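Local coordinates for protein lectin 2 (Agrocybe aegerita, PDB 4TQJ) that binds sugars as a fungal lectin, specifically recognising N-acetylglucosamine at the non-reducing end of glycans, and folds as a beta-propeller, at residues Ala19-Phe24 against Cys396-Leu401; Leu38-Ala43 against Thr379-Phe384. The protein carries 1 engineered substitution. All blocks are in the same frame, centred on the assembly; numbering follows the deposited sequence.

Interaction 1 of 2, residues Ala19-Phe24 against Cys396-Leu401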
loop_
_atom_site.group_PDB
_atom_site.type_symbol
_atom_site.label_atom_id
_atom_site.label_comp_id
_atom_site.label_asym_id
_atom_site.label_seq_id
_atom_site.Cartn_x
_atom_site.Cartn_y
_atom_site.Cartn_z
ATOM N N ALA A 19 -4.585 -0.273 7.830
ATOM C CA ALA A 19 -5.380 0.949 7.756
ATOM C C ALA A 19 -4.548 2.213 7.978
ATOM O O ALA A 19 -3.694 2.264 8.865
ATOM C CB ALA A 19 -6.583 0.903 8.737
ATOM N N ASP A 20 -4.817 3.240 7.173
ATOM C CA ASP A 20 -4.211 4.557 7.361
ATOM C C ASP A 20 -5.156 5.517 8.087
ATOM O O ASP A 20 -6.360 5.313 8.101
ATOM C CB ASP A 20 -3.850 5.170 5.995
ATOM C CG ASP A 20 -3.025 4.240 5.136
ATOM O OD1 ASP A 20 -1.858 3.988 5.483
ATOM O OD2 ASP A 20 -3.553 3.747 4.113
ATOM N N ILE A 21 -4.610 6.575 8.678
ATOM C CA ILE A 21 -5.430 7.603 9.322
ATOM C C ILE A 21 -5.635 8.734 8.342
ATOM O O ILE A 21 -4.675 9.217 7.750
ATOM C CB ILE A 21 -4.736 8.220 10.538
ATOM C CG1 ILE A 21 -4.401 7.142 11.571
ATOM C CG2 ILE A 21 -5.614 9.313 11.168
ATOM C CD1 ILE A 21 -3.523 7.653 12.672
ATOM N N VAL A 22 -6.878 9.152 8.159
ATOM C CA VAL A 22 -7.149 10.342 7.361
ATOM C C VAL A 22 -7.913 11.319 8.240
ATOM O O VAL A 22 -8.998 11.007 8.739
ATOM C CB VAL A 22 -7.915 10.008 6.071
ATOM C CG1 VAL A 22 -8.370 11.275 5.352
ATOM C CG2 VAL A 22 -7.055 9.134 5.159
ATOM N N GLY A 23 -7.315 12.481 8.472
ATOM C CA GLY A 23 -7.931 13.486 9.305
ATOM C C GLY A 23 -8.272 14.739 8.525
ATOM O O GLY A 23 -7.420 15.291 7.820
ATOM N N PHE A 24 -9.518 15.185 8.624
ATOM C CA PHE A 24 -9.864 16.513 8.146
ATOM C C PHE A 24 -9.686 17.464 9.317
ATOM O O PHE A 24 -10.608 17.687 10.091
ATOM C CB PHE A 24 -11.291 16.552 7.613
ATOM C CG PHE A 24 -11.488 15.717 6.382
ATOM C CD1 PHE A 24 -11.354 16.278 5.115
ATOM C CD2 PHE A 24 -11.765 14.365 6.491
ATOM C CE1 PHE A 24 -11.527 15.504 3.972
ATOM C CE2 PHE A 24 -11.938 13.583 5.364
ATOM C CZ PHE A 24 -11.818 14.148 4.101
ATOM N N CYS A 396 -12.271 12.558 11.485
ATOM C CA CYS A 396 -11.196 11.585 11.305
ATOM C C CYS A 396 -11.754 10.242 10.923
ATOM O O CYS A 396 -12.762 9.792 11.475
ATOM C CB CYS A 396 -10.410 11.385 12.592
ATOM S SG CYS A 396 -9.390 12.734 13.026
ATOM N N TRP A 397 -11.074 9.584 10.000
ATOM C CA TRP A 397 -11.468 8.266 9.562
ATOM C C TRP A 397 -10.228 7.380 9.501
ATOM O O TRP A 397 -9.106 7.869 9.306
ATOM C CB TRP A 397 -12.035 8.323 8.143
ATOM C CG TRP A 397 -13.239 9.202 7.883
ATOM C CD1 TRP A 397 -13.308 10.252 7.003
ATOM C CD2 TRP A 397 -14.556 9.061 8.437
ATOM N NE1 TRP A 397 -14.574 10.778 6.990
ATOM C CE2 TRP A 397 -15.360 10.069 7.860
ATOM C CE3 TRP A 397 -15.131 8.187 9.369
ATOM C CZ2 TRP A 397 -16.703 10.228 8.190
ATOM C CZ3 TRP A 397 -16.463 8.348 9.697
ATOM C CH2 TRP A 397 -17.235 9.362 9.112
ATOM N N MET A 398 -10.427 6.079 9.646
ATOM C CA MET A 398 -9.444 5.120 9.164
ATOM C C MET A 398 -9.839 4.774 7.726
ATOM O O MET A 398 -11.025 4.725 7.409
ATOM C CB MET A 398 -9.418 3.860 10.035
ATOM C CG MET A 398 -9.120 4.127 11.513
ATOM S SD MET A 398 -7.541 4.964 11.813
ATOM C CE MET A 398 -6.370 3.832 11.064
ATOM N N ALA A 399 -8.848 4.558 6.861
ATOM C CA ALA A 399 -9.091 4.171 5.471
ATOM C C ALA A 399 -7.847 3.512 4.883
ATOM O O ALA A 399 -6.744 3.768 5.335
ATOM C CB ALA A 399 -9.481 5.383 4.638
ATOM N N ASN A 400 -8.028 2.648 3.889
ATOM C CA ASN A 400 -6.887 2.085 3.177
ATOM C C ASN A 400 -6.596 2.938 1.947
ATOM O O ASN A 400 -7.265 2.839 0.916
ATOM C CB ASN A 400 -7.130 0.626 2.792
ATOM C CG ASN A 400 -7.579 -0.222 3.978
ATOM O OD1 ASN A 400 -8.770 -0.328 4.260
ATOM N ND2 ASN A 400 -6.626 -0.826 4.671
ATOM N N LEU A 401 -5.608 3.808 2.075
ATOM C CA LEU A 401 -5.260 4.697 0.981
ATOM C C LEU A 401 -4.862 3.913 -0.257
ATOM O O LEU A 401 -5.158 4.315 -1.371
ATOM C CB LEU A 401 -4.145 5.633 1.420
ATOM C CG LEU A 401 -4.692 6.589 2.477
ATOM C CD1 LEU A 401 -3.585 7.390 3.112
ATOM C CD2 LEU A 401 -5.717 7.500 1.823
#

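Interaction 2 of 2, residues Leu38-Ala43 against Thr379-Phe384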
loop_
_atom_site.group_PDB
_atom_site.type_symbol
_atom_site.label_atom_id
_atom_site.label_comp_id
_atom_site.label_asym_id
_atom_site.label_seq_id
_atom_site.Cartn_x
_atom_site.Cartn_y
_atom_site.Cartn_z
ATOM N N LEU A 38 5.445 6.906 11.658
ATOM C CA LEU A 38 4.158 7.566 11.483
ATOM C C LEU A 38 4.318 9.051 11.746
ATOM O O LEU A 38 4.715 9.452 12.836
ATOM C CB LEU A 38 3.100 6.979 12.415
ATOM C CG LEU A 38 1.749 7.710 12.419
ATOM C CD1 LEU A 38 1.083 7.622 11.052
ATOM C CD2 LEU A 38 0.822 7.174 13.509
ATOM N N GLN A 39 4.027 9.859 10.738
ATOM C CA GLN A 39 4.119 11.303 10.874
ATOM C C GLN A 39 2.989 11.976 10.096
ATOM O O GLN A 39 2.800 11.712 8.919
ATOM C CB GLN A 39 5.482 11.807 10.400
ATOM C CG GLN A 39 6.673 11.334 11.248
ATOM C CD GLN A 39 6.581 11.731 12.725
ATOM O OE1 GLN A 39 5.778 12.587 13.112
ATOM N NE2 GLN A 39 7.413 11.100 13.558
ATOM N N PRO A 40 2.231 12.846 10.763
ATOM C CA PRO A 40 1.091 13.492 10.107
ATOM C C PRO A 40 1.597 14.326 8.936
ATOM O O PRO A 40 2.587 15.035 9.089
ATOM C CB PRO A 40 0.538 14.408 11.199
ATOM C CG PRO A 40 1.732 14.742 12.046
ATOM C CD PRO A 40 2.566 13.477 12.052
ATOM N N PHE A 41 0.940 14.220 7.787
ATOM C CA PHE A 41 1.353 14.935 6.589
ATOM C C PHE A 41 0.217 15.820 6.091
ATOM O O PHE A 41 -0.841 15.328 5.700
ATOM C CB PHE A 41 1.774 13.930 5.513
ATOM C CG PHE A 41 2.098 14.551 4.188
ATOM C CD1 PHE A 41 1.474 14.103 3.030
ATOM C CD2 PHE A 41 3.039 15.568 4.090
ATOM C CE1 PHE A 41 1.779 14.665 1.794
ATOM C CE2 PHE A 41 3.344 16.142 2.859
ATOM C CZ PHE A 41 2.713 15.692 1.714
ATOM N N LEU A 42 0.425 17.133 6.110
ATOM C CA LEU A 42 -0.590 18.049 5.603
ATOM C C LEU A 42 -0.672 17.956 4.083
ATOM O O LEU A 42 0.068 18.636 3.376
ATOM C CB LEU A 42 -0.294 19.479 6.033
ATOM C CG LEU A 42 -1.330 20.528 5.623
ATOM C CD1 LEU A 42 -2.697 20.171 6.181
ATOM C CD2 LEU A 42 -0.907 21.920 6.096
ATOM N N ALA A 43 -1.580 17.118 3.585
ATOM C CA ALA A 43 -1.618 16.802 2.159
ATOM C C ALA A 43 -2.390 17.798 1.280
ATOM O O ALA A 43 -2.072 17.942 0.099
ATOM C CB ALA A 43 -2.139 15.375 1.940
ATOM N N THR A 379 1.610 7.861 18.899
ATOM C CA THR A 379 1.950 9.256 18.570
ATOM C C THR A 379 1.114 10.294 19.351
ATOM O O THR A 379 0.001 10.003 19.789
ATOM C CB THR A 379 1.817 9.537 17.052
ATOM O OG1 THR A 379 2.155 10.902 16.780
ATOM C CG2 THR A 379 0.399 9.275 16.574
ATOM N N ASN A 380 1.662 11.494 19.536
ATOM C CA ASN A 380 0.905 12.597 20.130
ATOM C C ASN A 380 -0.107 13.155 19.147
ATOM O O ASN A 380 -1.084 13.782 19.538
ATOM C CB ASN A 380 1.824 13.739 20.581
ATOM C CG ASN A 380 2.644 13.390 21.805
ATOM O OD1 ASN A 380 2.188 12.669 22.693
ATOM N ND2 ASN A 380 3.866 13.908 21.861
ATOM N N ASP A 381 0.136 12.927 17.862
ATOM C CA ASP A 381 -0.715 13.478 16.811
ATOM C C ASP A 381 -2.088 12.794 16.767
ATOM O O ASP A 381 -2.237 11.649 17.200
ATOM C CB ASP A 381 -0.007 13.351 15.453
ATOM C CG ASP A 381 1.400 13.956 15.463
ATOM O OD1 ASP A 381 1.570 15.102 15.940
ATOM O OD2 ASP A 381 2.343 13.275 15.004
ATOM N N PHE A 382 -3.071 13.519 16.240
ATOM C CA PHE A 382 -4.466 13.082 16.104
ATOM C C PHE A 382 -5.271 13.058 17.400
ATOM O O PHE A 382 -6.498 12.961 17.362
ATOM C CB PHE A 382 -4.591 11.751 15.347
ATOM C CG PHE A 382 -4.028 11.798 13.956
ATOM C CD1 PHE A 382 -4.686 12.486 12.951
ATOM C CD2 PHE A 382 -2.832 11.176 13.664
ATOM C CE1 PHE A 382 -4.166 12.543 11.677
ATOM C CE2 PHE A 382 -2.306 11.229 12.392
ATOM C CZ PHE A 382 -2.978 11.907 11.399
ATOM N N SER A 383 -4.588 13.154 18.535
ATOM C CA SER A 383 -5.273 13.231 19.830
ATOM C C SER A 383 -6.096 14.517 19.951
ATOM O O SER A 383 -5.833 15.506 19.268
ATOM C CB SER A 383 -4.270 13.148 20.978
ATOM O OG SER A 383 -3.425 14.284 20.981
ATOM N N PHE A 384 -7.097 14.486 20.826
ATOM C CA PHE A 384 -7.970 15.634 21.053
ATOM C C PHE A 384 -7.175 16.917 21.294
ATOM O O PHE A 384 -7.488 17.965 20.727
ATOM C CB PHE A 384 -8.917 15.356 22.222
ATOM C CG PHE A 384 -9.811 16.508 22.560
ATOM C CD1 PHE A 384 -10.821 16.901 21.696
ATOM C CD2 PHE A 384 -9.656 17.193 23.752
ATOM C CE1 PHE A 384 -11.650 17.979 22.013
ATOM C CE2 PHE A 384 -10.478 18.260 24.074
ATOM C CZ PHE A 384 -11.473 18.654 23.207
#

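Interaction 1 of 2, residues Ala19-Phe24 against Cys396-Leu401
Asp20 and Leu401 meet where the pairing of strands 20-24 and 396-399 ends. Leu401 N donates to Asp20 OD2 at 2.9 Å, nearly in line with the C-O bond. With CG beside its own backbone N (chi1 -52°), Asp20 turns this oxygen to the backbone at Leu401, while OD1 accepts from Asn34 N; two backbone amides thus fix the rotation of a buried carboxylate. Leu401 CD1 lies against Asp20 CB at 3.6 Å, and its other branch, CD2, reaches Val22 CG2 at 3.9 Å.

The backbones pair antiparallel, with Asp20-Ala399 and Val22-Trp397 as hydrogen-bonded pairs. The Val22 N to Trp397 O bond is 2.8 Å long and nearly straight at 175°.

On the face of Ile21, Met398 is bent at chi2 and chi3 (both -58°). The hook brings CE over the backbone, 3.3 Å from Asp20 O, and against Ala19 CB at 3.7 Å, while SD touches Ile21 CG1. On the other face Phe24 and Trp397 meet edge to edge, CE2 to CD1 at 4.0 Å; Trp397 NE1 is held by Arg61 O.

Strand 395-399, from the C-terminal end of the chain, forms the inner edge of the sheet of 20-25, 28-32 and 41-44, the "Velcro" closure of a propeller. Met398 packs on strand 339-343, and Val22, Phe24 and Trp397 on strand 60-64, so the pair is wedged between the neighbouring blades.

Interaction 2 of 2, residues Leu38-Ala43 against Thr379-Phe384
Ser383 OG donates to Asn380 O at 2.8 Å, spanning the type II beta turn, Asn380 to Ser383, that carries Asp381 and Phe382 against Pro40. Pro40 CD comes within 3.0 Å of Asp381 OD2 and Pro40 CG within 3.4 Å of it, a tight approach for carbon and oxygen; Thr379 OG1 lies 3.0 Å from Asp381 OD2 within the same segment. The proline ring and the aspartate side chain cross at about a right angle, and CG and CD are the ring atoms nearest OD2.

The backbone of 379-384 sets the aspartate in place. Asp381 N donates to Thr379 OG1 at 3.1 Å with an N-H...O angle of 164°, forming an ST turn. At the third position of the beta turn Phe382 takes a positive phi of 74°, and its side chain comes to Pro40, CZ to CB at 4.3 Å; the same ring meets Trp389 and packs on Val30.

Thr379 holds OG1 anti to its backbone N (chi1 180°), which puts the hydroxyl where Asp381 N can use it and the methyl in the place between N and carbonyl carbon. That methyl, CG2, touches Leu38 CD2 at 3.7 Å, the two side chains meeting nearly square.

Chemically, then, the polar groups of 379-384 are bonded within the segment and to the neighbouring strand 361-364 and loops, not to 38-43, and what joins the two segments is carbon packing and one carboxylate set against a proline. Such a join rests on shape more than on directional bonds.

Both interactions belong to the seam where the first and last parts of the chain close the propeller ring. Interaction 1 is the core element: its centre lies about 12 Å from that of the chain, and it seals the sheet through a ladder of backbone bonds between strands. Interaction 2 lies about 21 Å out, at the surface, where Leu38-Pro40, leading into strand 41-44 at the other edge of that sheet, meet Thr379 and the loop that follows; it is carbon packing together with one carboxylate against a proline. The loop then leads into strand 395-399. Ile21 CG2 against Phe382 CE1, 3.6 Å apart, joins the two directly, with contact centres about 11 Å apart.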